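Local coordinates for malonyl CoA-acyl carrier protein transacylase (Clostridium perfringens, PDB 3PTW), which probably transfers the malonyl group from malonyl-CoA to acyl carrier protein, the reaction that supplies malonyl units for fatty acid synthesis, at residues Lys114-Phe119 / Thr246-Lys251; Glu122-Gly127 / Ser195-Cys200; Leu254-Ile259 / Lys284-Asn289; Phe282-Lys285 / Thr291-Asn294. All blocks are in the same frame, centred on the assembly; numbering follows the deposited sequence.

Interaction 1: residues Lys114-Phe119 / Thr246-Lys251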
loop_
_atom_site.group_PDB
_atom_site.type_symbol
_atom_site.label_atom_id
_atom_site.label_comp_id
_atom_site.label_asym_id
_atom_site.label_seq_id
_atom_site.Cartn_x
_atom_site.Cartn_y
_atom_site.Cartn_z
ATOM N N LYS A 114 12.838 3.975 0.736
ATOM C CA LYS A 114 13.683 3.842 1.915
ATOM C C LYS A 114 13.745 5.205 2.612
ATOM O O LYS A 114 13.570 5.291 3.826
ATOM C CB LYS A 114 15.077 3.335 1.530
ATOM C CG LYS A 114 16.064 3.230 2.680
ATOM C CD LYS A 114 17.387 2.619 2.189
ATOM C CE LYS A 114 18.526 2.887 3.169
ATOM N NZ LYS A 114 18.436 1.967 4.330
ATOM N N LYS A 115 13.960 6.261 1.826
ATOM C CA LYS A 115 14.002 7.617 2.357
ATOM C C LYS A 115 12.662 8.022 2.957
ATOM O O LYS A 115 12.616 8.572 4.050
ATOM C CB LYS A 115 14.479 8.618 1.287
ATOM C CG LYS A 115 15.978 8.482 0.974
ATOM C CD LYS A 115 16.515 9.671 0.187
ATOM C CE LYS A 115 17.912 9.412 -0.407
ATOM N NZ LYS A 115 17.916 8.359 -1.509
ATOM N N ARG A 116 11.582 7.718 2.238
ATOM C CA ARG A 116 10.213 7.986 2.659
ATOM C C ARG A 116 9.908 7.322 3.998
ATOM O O ARG A 116 9.357 7.947 4.902
ATOM C CB ARG A 116 9.244 7.474 1.587
ATOM C CG ARG A 116 7.751 7.494 1.958
ATOM C CD ARG A 116 6.950 6.835 0.817
ATOM N NE ARG A 116 5.500 6.966 0.945
ATOM C CZ ARG A 116 4.717 6.114 1.611
ATOM N NH1 ARG A 116 5.241 5.078 2.251
ATOM N NH2 ARG A 116 3.404 6.327 1.664
ATOM N N GLY A 117 10.273 6.050 4.109
ATOM C CA GLY A 117 10.007 5.269 5.310
ATOM C C GLY A 117 10.713 5.864 6.495
ATOM O O GLY A 117 10.147 5.932 7.592
ATOM N N LYS A 118 11.954 6.297 6.264
ATOM C CA LYS A 118 12.753 7.022 7.249
ATOM C C LYS A 118 12.025 8.293 7.687
ATOM O O LYS A 118 11.871 8.553 8.898
ATOM C CB LYS A 118 14.103 7.387 6.627
ATOM C CG LYS A 118 15.191 7.876 7.579
ATOM C CD LYS A 118 16.370 8.501 6.790
ATOM C CE LYS A 118 17.274 7.471 6.057
ATOM N NZ LYS A 118 16.847 6.956 4.691
ATOM N N PHE A 119 11.562 9.077 6.708
ATOM C CA PHE A 119 10.931 10.364 7.008
ATOM C C PHE A 119 9.615 10.182 7.777
ATOM O O PHE A 119 9.341 10.911 8.748
ATOM C CB PHE A 119 10.694 11.203 5.737
ATOM C CG PHE A 119 11.927 11.435 4.897
ATOM C CD1 PHE A 119 13.192 11.557 5.478
ATOM C CD2 PHE A 119 11.813 11.562 3.510
ATOM C CE1 PHE A 119 14.332 11.777 4.692
ATOM C CE2 PHE A 119 12.939 11.781 2.713
ATOM C CZ PHE A 119 14.205 11.891 3.307
ATOM N N THR A 246 3.483 13.532 -2.234
ATOM C CA THR A 246 3.741 14.366 -1.063
ATOM C C THR A 246 2.540 14.323 -0.117
ATOM O O THR A 246 2.690 13.936 1.037
ATOM C CB THR A 246 4.088 15.801 -1.504
ATOM O OG1 THR A 246 5.406 15.788 -2.063
ATOM C CG2 THR A 246 4.031 16.794 -0.340
ATOM N N SER A 247 1.365 14.720 -0.618
ATOM C CA SER A 247 0.096 14.635 0.122
ATOM C C SER A 247 -0.217 13.260 0.755
ATOM O O SER A 247 -0.753 13.188 1.863
ATOM C CB SER A 247 -1.065 15.031 -0.799
ATOM O OG SER A 247 -0.951 16.379 -1.204
ATOM N N GLN A 248 0.122 12.174 0.053
ATOM C CA GLN A 248 -0.245 10.812 0.467
ATOM C C GLN A 248 0.136 10.455 1.908
ATOM O O GLN A 248 -0.657 9.814 2.625
ATOM C CB GLN A 248 0.338 9.769 -0.511
ATOM C CG GLN A 248 -0.246 8.365 -0.342
ATOM C CD GLN A 248 0.675 7.267 -0.848
ATOM O OE1 GLN A 248 1.903 7.324 -0.658
ATOM N NE2 GLN A 248 0.092 6.253 -1.473
ATOM N N VAL A 249 1.346 10.837 2.330
ATOM C CA VAL A 249 1.820 10.487 3.675
ATOM C C VAL A 249 1.089 11.278 4.780
ATOM O O VAL A 249 1.051 10.863 5.932
ATOM C CB VAL A 249 3.369 10.632 3.821
ATOM C CG1 VAL A 249 4.089 9.930 2.665
ATOM C CG2 VAL A 249 3.789 12.105 3.907
ATOM N N LYS A 250 0.480 12.392 4.421
ATOM C CA LYS A 250 -0.126 13.267 5.438
ATOM C C LYS A 250 -1.652 13.423 5.319
ATOM O O LYS A 250 -2.248 14.136 6.123
ATOM C CB LYS A 250 0.551 14.632 5.427
ATOM C CG LYS A 250 0.442 15.355 4.094
ATOM C CD LYS A 250 0.438 16.844 4.300
ATOM C CE LYS A 250 0.876 17.563 3.051
ATOM N NZ LYS A 250 0.729 19.016 3.257
ATOM N N LYS A 251 -2.249 12.741 4.328
ATOM C CA LYS A 251 -3.689 12.772 4.023
ATOM C C LYS A 251 -4.302 11.359 4.072
ATOM O O LYS A 251 -3.577 10.376 4.007
ATOM C CB LYS A 251 -3.932 13.368 2.624
ATOM C CG LYS A 251 -3.697 14.875 2.492
ATOM C CD LYS A 251 -4.493 15.601 3.532
ATOM C CE LYS A 251 -4.259 17.108 3.553
ATOM N NZ LYS A 251 -5.240 17.623 4.554
HETATM O O HOH W 1 4.132 8.899 -0.830
#
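R116 reaches from helix 106-122 to Q248 and V249, near the C-terminal end of helix 241-248. This is a buried site in an acyltransferase domain, next to S91 of a probable nucleophile elbow (GxSxG). The R116 side chain is extended, with CG anti to the backbone N (chi1 172°). This carries the guanidinium nearly the full length of the side chain away from its own helix. Its NH2 donates to Q248 OE1 at 2.9 Å. The bond is bent, about 132° at the hydrogen, and the donor stands well above the carbonyl plane. The two side chains cross near a right angle, with their flat groups turned 64° apart.

The tightly packed part is at V249. Its CG1 methyl lies 3.7 Å from R116 NE and 3.8 Å from R116 NH2. A single bound water completes the buried polar part, between R116 NE and Q248 OE1. The solvent side lies beyond, where K114 and K118 are partly exposed and form salt bridges with E60.

Further bonds fix the guanidinium and the amide. R116 NH1 donates to Q63 OE1, and R116 NH2 also donates to S91 OG. Q248 NE2 donates to the backbone O of S91. In relatives of this enzyme an arginine here binds the malonyl carboxylate, so R116 is probably the equivalent. The water sits in the guanidinium plane at its edge, accepting from R116 NE at 3.0 Å and donating to Q248 OE1 at 2.7 Å.

Interaction 2: residues Glu122-Gly127 / Ser195-Cys200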
loop_
_atom_site.group_PDB
_atom_site.type_symbol
_atom_site.label_atom_id
_atom_site.label_comp_id
_atom_site.label_asym_id
_atom_site.label_seq_id
_atom_site.Cartn_x
_atom_site.Cartn_y
_atom_site.Cartn_z
ATOM N N GLU A 122 10.376 9.142 11.455
ATOM C CA GLU A 122 11.066 10.179 12.228
ATOM C C GLU A 122 10.290 11.489 12.406
ATOM O O GLU A 122 10.696 12.324 13.200
ATOM C CB GLU A 122 12.429 10.489 11.600
ATOM C CG GLU A 122 13.437 9.355 11.689
ATOM C CD GLU A 122 14.785 9.709 11.056
ATOM O OE1 GLU A 122 14.849 10.684 10.267
ATOM O OE2 GLU A 122 15.780 9.008 11.350
ATOM N N ALA A 123 9.195 11.673 11.667
ATOM C CA ALA A 123 8.448 12.946 11.665
ATOM C C ALA A 123 7.961 13.362 13.052
ATOM O O ALA A 123 8.089 14.520 13.445
ATOM C CB ALA A 123 7.266 12.882 10.689
ATOM N N VAL A 124 7.392 12.395 13.774
ATOM C CA VAL A 124 6.866 12.593 15.118
ATOM C C VAL A 124 7.673 11.717 16.078
ATOM O O VAL A 124 8.003 10.577 15.749
ATOM C CB VAL A 124 5.366 12.205 15.170
ATOM C CG1 VAL A 124 4.789 12.415 16.560
ATOM C CG2 VAL A 124 4.572 13.011 14.139
ATOM N N ALA A 125 7.983 12.255 17.254
ATOM C CA ALA A 125 8.729 11.530 18.277
ATOM C C ALA A 125 7.905 10.357 18.814
ATOM O O ALA A 125 6.666 10.406 18.816
ATOM C CB ALA A 125 9.115 12.470 19.410
ATOM N N GLU A 126 8.602 9.305 19.249
ATOM C CA GLU A 126 7.979 8.093 19.783
ATOM C C GLU A 126 7.117 8.415 21.001
ATOM O O GLU A 126 7.540 9.149 21.890
ATOM C CB GLU A 126 9.061 7.082 20.166
ATOM C CG GLU A 126 8.567 5.669 20.461
ATOM C CD GLU A 126 9.707 4.649 20.516
ATOM O OE1 GLU A 126 9.690 3.702 19.696
ATOM O OE2 GLU A 126 10.620 4.802 21.358
ATOM N N GLY A 127 5.906 7.869 21.023
ATOM C CA GLY A 127 5.013 8.015 22.169
ATOM C C GLY A 127 4.072 9.209 22.158
ATOM O O GLY A 127 3.337 9.428 23.127
ATOM N N SER A 195 3.705 3.243 16.334
ATOM C CA SER A 195 4.053 4.424 17.126
ATOM C C SER A 195 4.161 5.724 16.312
ATOM O O SER A 195 4.692 6.722 16.809
ATOM C CB SER A 195 5.322 4.172 17.956
ATOM O OG SER A 195 6.358 3.619 17.161
ATOM N N ALA A 196 3.654 5.710 15.081
ATOM C CA ALA A 196 3.711 6.882 14.209
ATOM C C ALA A 196 2.343 7.198 13.617
ATOM O O ALA A 196 1.705 6.314 13.067
ATOM C CB ALA A 196 4.734 6.683 13.107
ATOM N N PRO A 197 1.901 8.466 13.716
ATOM C CA PRO A 197 0.585 8.882 13.219
ATOM C C PRO A 197 0.555 9.062 11.707
ATOM O O PRO A 197 0.406 10.191 11.211
ATOM C CB PRO A 197 0.345 10.211 13.933
ATOM C CG PRO A 197 1.695 10.758 14.190
ATOM C CD PRO A 197 2.627 9.581 14.355
ATOM N N PHE A 198 0.700 7.952 10.977
ATOM C CA PHE A 198 0.698 8.011 9.527
ATOM C C PHE A 198 -0.604 8.632 9.004
ATOM O O PHE A 198 -1.671 8.478 9.604
ATOM C CB PHE A 198 0.893 6.617 8.915
ATOM C CG PHE A 198 2.272 6.030 9.107
ATOM C CD1 PHE A 198 3.365 6.823 9.441
ATOM C CD2 PHE A 198 2.481 4.667 8.894
ATOM C CE1 PHE A 198 4.640 6.258 9.609
ATOM C CE2 PHE A 198 3.748 4.097 9.040
ATOM C CZ PHE A 198 4.831 4.894 9.404
ATOM N N HIS A 199 -0.486 9.350 7.893
ATOM C CA HIS A 199 -1.614 9.885 7.137
ATOM C C HIS A 199 -2.458 10.949 7.813
ATOM O O HIS A 199 -3.637 11.114 7.491
ATOM C CB HIS A 199 -2.475 8.751 6.589
ATOM C CG HIS A 199 -1.695 7.741 5.808
ATOM N ND1 HIS A 199 -1.160 8.016 4.568
ATOM C CD2 HIS A 199 -1.347 6.463 6.098
ATOM C CE1 HIS A 199 -0.523 6.943 4.124
ATOM N NE2 HIS A 199 -0.623 5.987 5.033
ATOM N N CYS A 200 -1.857 11.670 8.755
ATOM C CA CYS A 200 -2.462 12.912 9.242
ATOM C C CYS A 200 -1.478 14.068 9.093
ATOM O O CYS A 200 -0.311 13.870 8.741
ATOM C CB CYS A 200 -2.959 12.794 10.692
ATOM S SG CYS A 200 -1.654 12.708 11.920
HETATM O O HOH W 2 6.917 7.963 15.243
HETATM O O HOH W 3 4.510 9.064 17.725
#
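Two linkers to the small antiparallel-sheet subdomain meet where V124 packs on P197. Segment 122-127 leads from helix 106-122 into strand 129-135. Segment 195-200 leads from strand 188-191 back toward helix 204-214. The V124 and P197 side chains reach toward each other, and V124 CG2 meets the P197 ring at CG (3.7 Å) and CD (3.9 Å). CG1 is anti to the V124 backbone N (chi1 -179°), which turns CG2 to the proline.

The rest of the contact is open and watery. E126 OE1 and S195 OG lie 4.2 Å apart; E126 is exposed. One water spans the backbones, 2.9 Å from V124 O and 3.0 Å from S195 O. A second water lies 2.8 Å from A125 O. It also nears S195 O, but that approach is too short to trust.

The 195-200 loop is tightly folded. P197 is the centre of an inverse gamma turn, in which F198 N donates to A196 O at 2.8 Å. A type II beta turn follows from P197 to C200. It brings H199 against S91, and H199 ND1 is hydrogen-bonded to the backbone O of Q248. The F198 side chain packs on M120 and Q121 of helix 106-122. A histidine beside the GxSxG serine, on the return linker from a ferredoxin-like subdomain, is typical of the malonyl-CoA:ACP transacylase active site.

Interaction 3: residues Leu254-Ile259 / Lys284-Asn289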
loop_
_atom_site.group_PDB
_atom_site.type_symbol
_atom_site.label_atom_id
_atom_site.label_comp_id
_atom_site.label_asym_id
_atom_site.label_seq_id
_atom_site.Cartn_x
_atom_site.Cartn_y
_atom_site.Cartn_z
ATOM N N LEU A 254 -7.688 6.868 0.639
ATOM C CA LEU A 254 -9.016 6.523 0.170
ATOM C C LEU A 254 -8.991 5.200 -0.604
ATOM O O LEU A 254 -9.379 5.154 -1.782
ATOM C CB LEU A 254 -9.578 7.671 -0.681
ATOM C CG LEU A 254 -10.259 8.856 0.015
ATOM C CD1 LEU A 254 -9.836 9.060 1.448
ATOM C CD2 LEU A 254 -10.112 10.158 -0.754
ATOM N N PHE A 255 -8.526 4.128 0.050
ATOM C CA PHE A 255 -8.460 2.802 -0.600
ATOM C C PHE A 255 -9.799 2.290 -1.106
ATOM O O PHE A 255 -9.869 1.726 -2.208
ATOM C CB PHE A 255 -7.838 1.728 0.295
ATOM C CG PHE A 255 -7.628 0.390 -0.421
ATOM C CD1 PHE A 255 -6.566 0.224 -1.318
ATOM C CD2 PHE A 255 -8.480 -0.688 -0.189
ATOM C CE1 PHE A 255 -6.358 -0.998 -1.978
ATOM C CE2 PHE A 255 -8.281 -1.918 -0.842
ATOM C CZ PHE A 255 -7.215 -2.072 -1.731
ATOM N N ILE A 256 -10.853 2.454 -0.302
ATOM C CA ILE A 256 -12.180 1.993 -0.723
ATOM C C ILE A 256 -12.620 2.682 -2.024
ATOM O O ILE A 256 -13.127 2.017 -2.934
ATOM C CB ILE A 256 -13.276 2.078 0.399
ATOM C CG1 ILE A 256 -14.610 1.500 -0.113
ATOM C CG2 ILE A 256 -13.471 3.509 0.892
ATOM C CD1 ILE A 256 -15.734 1.454 0.910
ATOM N N ASN A 257 -12.399 3.993 -2.119
ATOM C CA ASN A 257 -12.770 4.741 -3.324
ATOM C C ASN A 257 -11.971 4.255 -4.545
ATOM O O ASN A 257 -12.519 4.125 -5.657
ATOM C CB ASN A 257 -12.579 6.244 -3.125
ATOM C CG ASN A 257 -13.225 6.766 -1.840
ATOM O OD1 ASN A 257 -12.784 6.467 -0.722
ATOM N ND2 ASN A 257 -14.257 7.566 -2.003
ATOM N N ASP A 258 -10.685 3.980 -4.318
ATOM C CA ASP A 258 -9.795 3.453 -5.356
ATOM C C ASP A 258 -10.367 2.171 -5.949
ATOM O O ASP A 258 -10.493 2.051 -7.165
ATOM C CB ASP A 258 -8.386 3.176 -4.803
ATOM C CG ASP A 258 -7.572 4.434 -4.609
ATOM O OD1 ASP A 258 -7.839 5.447 -5.301
ATOM O OD2 ASP A 258 -6.636 4.412 -3.776
ATOM N N ILE A 259 -10.733 1.231 -5.078
ATOM C CA ILE A 259 -11.298 -0.053 -5.509
ATOM C C ILE A 259 -12.591 0.170 -6.295
ATOM O O ILE A 259 -12.770 -0.389 -7.376
ATOM C CB ILE A 259 -11.538 -1.008 -4.312
ATOM C CG1 ILE A 259 -10.218 -1.313 -3.596
ATOM C CG2 ILE A 259 -12.282 -2.290 -4.765
ATOM C CD1 ILE A 259 -9.104 -1.927 -4.508
ATOM N N LYS A 284 -12.958 -8.076 -1.055
ATOM C CA LYS A 284 -14.074 -9.009 -0.888
ATOM C C LYS A 284 -15.219 -8.426 -0.061
ATOM O O LYS A 284 -16.372 -8.778 -0.283
ATOM C CB LYS A 284 -13.609 -10.342 -0.291
ATOM C CG LYS A 284 -12.782 -11.190 -1.239
ATOM C CD LYS A 284 -12.174 -12.385 -0.524
ATOM C CE LYS A 284 -12.940 -13.668 -0.774
ATOM N NZ LYS A 284 -12.178 -14.843 -0.225
ATOM N N LYS A 285 -14.884 -7.535 0.872
ATOM C CA LYS A 285 -15.864 -6.803 1.691
ATOM C C LYS A 285 -16.472 -5.598 0.978
ATOM O O LYS A 285 -17.584 -5.178 1.315
ATOM C CB LYS A 285 -15.225 -6.339 3.002
ATOM C CG LYS A 285 -15.064 -7.456 4.017
ATOM C CD LYS A 285 -14.063 -7.131 5.112
ATOM C CE LYS A 285 -13.416 -8.437 5.571
ATOM N NZ LYS A 285 -12.805 -8.313 6.891
ATOM N N ILE A 286 -15.732 -5.018 0.030
ATOM C CA ILE A 286 -16.258 -3.925 -0.792
ATOM C C ILE A 286 -17.278 -4.492 -1.797
ATOM O O ILE A 286 -18.398 -3.980 -1.941
ATOM C CB ILE A 286 -15.107 -3.117 -1.487
ATOM C CG1 ILE A 286 -14.323 -2.286 -0.452
ATOM C CG2 ILE A 286 -15.627 -2.217 -2.605
ATOM C CD1 ILE A 286 -12.865 -2.098 -0.788
ATOM N N ASN A 287 -16.899 -5.577 -2.462
ATOM C CA ASN A 287 -17.732 -6.169 -3.501
ATOM C C ASN A 287 -17.546 -7.678 -3.477
ATOM O O ASN A 287 -16.438 -8.183 -3.689
ATOM C CB ASN A 287 -17.373 -5.569 -4.867
ATOM C CG ASN A 287 -18.268 -6.060 -5.991
ATOM O OD1 ASN A 287 -18.296 -7.252 -6.318
ATOM N ND2 ASN A 287 -18.981 -5.137 -6.610
ATOM N N LYS A 288 -18.637 -8.386 -3.205
ATOM C CA LYS A 288 -18.599 -9.828 -2.998
ATOM C C LYS A 288 -18.619 -10.628 -4.304
ATOM O O LYS A 288 -18.467 -11.857 -4.282
ATOM C CB LYS A 288 -19.783 -10.242 -2.113
ATOM C CG LYS A 288 -19.485 -11.344 -1.103
ATOM C CD LYS A 288 -20.668 -11.555 -0.136
ATOM C CE LYS A 288 -20.853 -10.362 0.818
ATOM N NZ LYS A 288 -22.213 -10.343 1.433
ATOM N N ASN A 289 -18.795 -9.939 -5.431
ATOM C CA ASN A 289 -19.022 -10.598 -6.724
ATOM C C ASN A 289 -17.793 -10.752 -7.598
ATOM O O ASN A 289 -17.660 -11.740 -8.313
ATOM C CB ASN A 289 -20.117 -9.875 -7.508
ATOM C CG ASN A 289 -21.435 -9.875 -6.783
ATOM O OD1 ASN A 289 -22.059 -8.830 -6.612
ATOM N ND2 ASN A 289 -21.862 -11.049 -6.328
#
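I259, which packs on I286, also lies over one face of the F255 ring. Its CG1 stands 3.4 Å above the ring plane, offset toward the rim. L279 and F282 of helix 278-286 and L90 also touch this phenylalanine. The other flat group is the N287 amide, just past the end of helix 278-286. N287 OD1 accepts from N289 N at 2.9 Å, with the donor tilted 29° from the carbonyl plane. This is an Asx turn, and the same oxygen also accepts from V290 N.

I286 is the main apolar link. Its side chain reaches I256 and I259, one turn apart on helix 255-264. I286 CG1 meets I256 CG1 at 3.8 Å. I286 CD1 lies 3.9 Å from both CB and CG1 of I259. The branch methyls also meet, I286 CG2 to I259 CG2 at 4.0 Å. With I286 CG1 anti to the carbonyl carbon (chi1 -71°), the longer branch lies against both I256 and I259, and CG2 falls toward I259. Both pairs cross at a slant.

I286 further packs on E260 and P163, and I256 on Y160 of strand 155-162. The smaller sheet therefore borders this contact. Helices 255-264 and 278-286 come just before and just after strand 269-273. Apolar packing between such consecutive helices is characteristic of an alpha/beta domain with a mostly parallel sheet, here a helix-strand-helix arrangement.

Interaction 4: residues Phe282-Lys285 / Thr291-Asn294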
loop_
_atom_site.group_PDB
_atom_site.type_symbol
_atom_site.label_atom_id
_atom_site.label_comp_id
_atom_site.label_asym_id
_atom_site.label_seq_id
_atom_site.Cartn_x
_atom_site.Cartn_y
_atom_site.Cartn_z
ATOM N N PHE A 282 -9.959 -6.734 1.976
ATOM C CA PHE A 282 -10.707 -5.480 1.830
ATOM C C PHE A 282 -11.597 -5.485 0.589
ATOM O O PHE A 282 -12.758 -5.087 0.672
ATOM C CB PHE A 282 -9.775 -4.258 1.800
ATOM C CG PHE A 282 -9.032 -3.989 3.111
ATOM C CD1 PHE A 282 -9.686 -4.052 4.349
ATOM C CD2 PHE A 282 -7.684 -3.610 3.088
ATOM C CE1 PHE A 282 -8.995 -3.788 5.552
ATOM C CE2 PHE A 282 -6.978 -3.342 4.279
ATOM C CZ PHE A 282 -7.640 -3.427 5.518
ATOM N N VAL A 283 -11.068 -5.944 -0.550
ATOM C CA VAL A 283 -11.866 -6.013 -1.780
ATOM C C VAL A 283 -13.124 -6.881 -1.621
ATOM O O VAL A 283 -14.224 -6.460 -2.005
ATOM C CB VAL A 283 -11.058 -6.518 -2.991
ATOM C CG1 VAL A 283 -11.979 -6.652 -4.227
ATOM C CG2 VAL A 283 -9.890 -5.568 -3.287
ATOM N N LYS A 284 -12.958 -8.076 -1.055
ATOM C CA LYS A 284 -14.074 -9.009 -0.888
ATOM C C LYS A 284 -15.219 -8.426 -0.061
ATOM O O LYS A 284 -16.372 -8.778 -0.283
ATOM C CB LYS A 284 -13.609 -10.342 -0.291
ATOM C CG LYS A 284 -12.782 -11.190 -1.239
ATOM C CD LYS A 284 -12.174 -12.385 -0.524
ATOM C CE LYS A 284 -12.940 -13.668 -0.774
ATOM N NZ LYS A 284 -12.178 -14.843 -0.225
ATOM N N LYS A 285 -14.884 -7.535 0.872
ATOM C CA LYS A 285 -15.864 -6.803 1.691
ATOM C C LYS A 285 -16.472 -5.598 0.978
ATOM O O LYS A 285 -17.584 -5.178 1.315
ATOM C CB LYS A 285 -15.225 -6.339 3.002
ATOM C CG LYS A 285 -15.064 -7.456 4.017
ATOM C CD LYS A 285 -14.063 -7.131 5.112
ATOM C CE LYS A 285 -13.416 -8.437 5.571
ATOM N NZ LYS A 285 -12.805 -8.313 6.891
ATOM N N THR A 291 -13.952 -11.436 -8.820
ATOM C CA THR A 291 -12.974 -12.453 -8.518
ATOM C C THR A 291 -11.755 -11.804 -7.854
ATOM O O THR A 291 -11.233 -10.777 -8.308
ATOM C CB THR A 291 -12.562 -13.217 -9.777
ATOM O OG1 THR A 291 -13.736 -13.743 -10.420
ATOM C CG2 THR A 291 -11.627 -14.355 -9.426
ATOM N N VAL A 292 -11.310 -12.416 -6.770
ATOM C CA VAL A 292 -10.208 -11.890 -6.013
ATOM C C VAL A 292 -9.169 -12.994 -5.885
ATOM O O VAL A 292 -9.492 -14.103 -5.456
ATOM C CB VAL A 292 -10.676 -11.397 -4.624
ATOM C CG1 VAL A 292 -9.483 -11.107 -3.739
ATOM C CG2 VAL A 292 -11.542 -10.156 -4.753
ATOM N N LEU A 293 -7.935 -12.687 -6.290
ATOM C CA LEU A 293 -6.826 -13.626 -6.225
ATOM C C LEU A 293 -5.598 -12.943 -5.648
ATOM O O LEU A 293 -5.582 -11.717 -5.489
ATOM C CB LEU A 293 -6.514 -14.198 -7.619
ATOM C CG LEU A 293 -7.668 -14.841 -8.395
ATOM C CD1 LEU A 293 -7.289 -15.024 -9.863
ATOM C CD2 LEU A 293 -8.112 -16.175 -7.774
ATOM N N ASN A 294 -4.578 -13.733 -5.320
ATOM C CA ASN A 294 -3.331 -13.183 -4.788
ATOM C C ASN A 294 -2.135 -14.043 -5.165
ATOM O O ASN A 294 -2.272 -15.262 -5.364
ATOM C CB ASN A 294 -3.395 -12.986 -3.263
ATOM C CG ASN A 294 -3.194 -14.290 -2.489
ATOM O OD1 ASN A 294 -4.140 -15.040 -2.286
ATOM N ND2 ASN A 294 -1.951 -14.568 -2.078
#
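V292 meets both V283 and K284 with one methyl. V292 CG2 lies 3.6 Å from V283 CG1, a close apolar contact. The same CG2 is 3.9 Å from K284 CG. The lysine touches with the upper part of its chain: K284 CG is also 4.0 Å from V292 CB and 4.1 Å from V292 CG1.

The torsions explain the sharing. V292 CG1 is anti to its backbone N (chi1 169°), which puts CG2 beside that N and facing the helix. V283 is set the same way and offers its own CG1. The K284 chain bends at chi3 (101°), beyond the CG that does the touching. V292 is flanked by the buried V283 and by CG of the exposed K284.

The two segments belong to a beta-alpha-beta unit. Strand 269-273 leads through helix 278-286 to strand 291-295, and the two strands are parallel neighbours at one end of the larger sheet.

The next shell sets both partners in place. V283 packs on F270 of strand 269-273, and V292 touches S280 one turn earlier on the helix. T291 and L293 tie the edge strand to strand 269-273 by backbone bonds, including those with F270. On the sheet's other face T291 and L293 pack against K307 of helix 298-315. N294 O accepts from T304 OG1 of the same helix.

From the N terminus, helix 106-122 supplies the first half of interaction 1. The loop that interaction 1 closes, up to 246-251, holds all of interaction 2, whose own loop contains the antiparallel sheet. The two contacts touch beside the probable active site, with K250 packed on C200. Interaction 2 pairs the two linkers of the small subdomain, and interaction 1 joins helix 106-122 to the end of helix 241-248. Interaction 3 opens only after interaction 1 has closed, a few residues on. Interaction 4 begins on the stretch where interaction 3 ends, and they share K284 and K285. Together they join helix 255-264, helix 278-286 and edge strand 291-295, on the opposite side of the chain's centre from interaction 1.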